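Local coordinates for protein arabinogalactan endo-1,4-beta-galactosidase (Ignisphaera aggregans, PDB 7OSK) that probably cleaves internal beta-1,4-galactosidic linkages of arabinogalactan, through a calcium-binding catalytic domain of glycoside hydrolase family 53, at residues A[204-207]-A[208-211]. Sequence-based numbering, arbitrary orientation.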
loop_
_atom_site.group_PDB
_atom_site.type_symbol
_atom_site.label_atom_id
_atom_site.label_comp_id
_atom_site.label_asym_id
_atom_site.label_seq_id
_atom_site.Cartn_x
_atom_site.Cartn_y
_atom_site.Cartn_z
ATOM N N ALA A 204 -12.967 18.143 7.534
ATOM C CA ALA A 204 -13.653 19.341 8.004
ATOM C C ALA A 204 -15.102 19.006 8.344
ATOM O O ALA A 204 -15.603 19.379 9.406
ATOM C CB ALA A 204 -13.589 20.434 6.955
ATOM N N ASN A 205 -15.770 18.302 7.436
ATOM C CA ASN A 205 -17.081 17.735 7.725
ATOM C C ASN A 205 -16.903 16.430 8.487
ATOM O O ASN A 205 -17.228 15.357 7.979
ATOM C CB ASN A 205 -17.876 17.488 6.441
ATOM C CG ASN A 205 -17.863 18.676 5.508
ATOM O OD1 ASN A 205 -17.121 18.697 4.527
ATOM N ND2 ASN A 205 -18.685 19.676 5.807
ATOM N N TRP A 206 -16.373 16.528 9.703
ATOM C CA TRP A 206 -16.018 15.345 10.478
ATOM C C TRP A 206 -17.202 14.415 10.689
ATOM O O TRP A 206 -17.061 13.198 10.601
ATOM C CB TRP A 206 -15.446 15.743 11.835
ATOM C CG TRP A 206 -14.904 14.570 12.576
ATOM C CD1 TRP A 206 -15.534 13.844 13.542
ATOM C CD2 TRP A 206 -13.619 13.968 12.395
ATOM N NE1 TRP A 206 -14.718 12.832 13.982
ATOM C CE2 TRP A 206 -13.535 12.886 13.292
ATOM C CE3 TRP A 206 -12.527 14.244 11.565
ATOM C CZ2 TRP A 206 -12.405 12.080 13.382
ATOM C CZ3 TRP A 206 -11.408 13.444 11.656
ATOM C CH2 TRP A 206 -11.353 12.374 12.557
ATOM N N THR A 207 -18.363 14.990 10.977
ATOM C CA THR A 207 -19.566 14.203 11.225
ATOM C C THR A 207 -19.906 13.330 10.019
ATOM O O THR A 207 -20.139 12.128 10.154
ATOM C CB THR A 207 -20.770 15.108 11.552
ATOM O OG1 THR A 207 -20.425 15.999 12.621
ATOM C CG2 THR A 207 -21.979 14.272 11.954
ATOM N N GLN A 208 -19.924 13.943 8.842
ATOM C CA GLN A 208 -20.232 13.229 7.611
ATOM C C GLN A 208 -19.099 12.281 7.245
ATOM O O GLN A 208 -19.328 11.183 6.741
ATOM C CB GLN A 208 -20.487 14.220 6.476
ATOM C CG GLN A 208 -21.732 15.061 6.681
ATOM C CD GLN A 208 -22.116 15.850 5.446
ATOM O OE1 GLN A 208 -21.279 16.136 4.588
ATOM N NE2 GLN A 208 -23.394 16.203 5.347
ATOM N N PHE A 209 -17.875 12.728 7.505
ATOM C CA PHE A 209 -16.678 11.921 7.299
ATOM C C PHE A 209 -16.775 10.604 8.075
ATOM O O PHE A 209 -16.478 9.538 7.538
ATOM C CB PHE A 209 -15.440 12.725 7.722
ATOM C CG PHE A 209 -14.150 11.945 7.709
ATOM C CD1 PHE A 209 -13.923 10.939 6.783
ATOM C CD2 PHE A 209 -13.158 12.232 8.631
ATOM C CE1 PHE A 209 -12.730 10.233 6.785
ATOM C CE2 PHE A 209 -11.966 11.532 8.635
ATOM C CZ PHE A 209 -11.752 10.532 7.713
ATOM N N VAL A 210 -17.217 10.681 9.328
ATOM C CA VAL A 210 -17.325 9.497 10.181
ATOM C C VAL A 210 -18.486 8.605 9.754
ATOM O O VAL A 210 -18.424 7.384 9.889
ATOM C CB VAL A 210 -17.504 9.890 11.661
ATOM C CG1 VAL A 210 -17.864 8.675 12.513
ATOM C CG2 VAL A 210 -16.237 10.540 12.185
ATOM N N GLY A 211 -19.549 9.218 9.253
ATOM C CA GLY A 211 -20.689 8.467 8.764
ATOM C C GLY A 211 -20.304 7.591 7.587
ATOM O O GLY A 211 -20.690 6.425 7.521
#
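One face of the Trp206 indole takes both Phe209 and Val210, the residues three and four positions further along the first turns of helix 206-223. Phe209 presents its CD2–CE2 edge to the six-membered ring in a T-shaped pair, with centroids 5.2 Å apart and planes at 83°; Trp206 CE3 lies in the plane of the phenyl ring. Over the five-membered ring sits the Val210 CG2 methyl, a CH-pi contact 3.7 Å from the centroid and 29° off the ring normal. CG of Trp206, anti to the backbone N (chi1 -172°), runs the indole along its own helix toward Phe209 and Val210. The backbone bonds are of the i to i+4 kind: Phe209 N donates to Asn205 O at 2.7 Å, Val210 N to Trp206 O and Gly211 N to Thr207 O. Asn205 holds the N-cap position, but its side chain makes no capping bond. Around the indole, Ser251 hydrogen-bonds NE1, Arg247 makes a cation-pi contact and Phe244 packs edge-to-face, linking this TIM-barrel helix to helix 238-250 and the loop after it. Dispersion and weak C-H to pi attraction are therefore likely to hold the indole against its helix, and the NE1 bond probably fixes its polar edge.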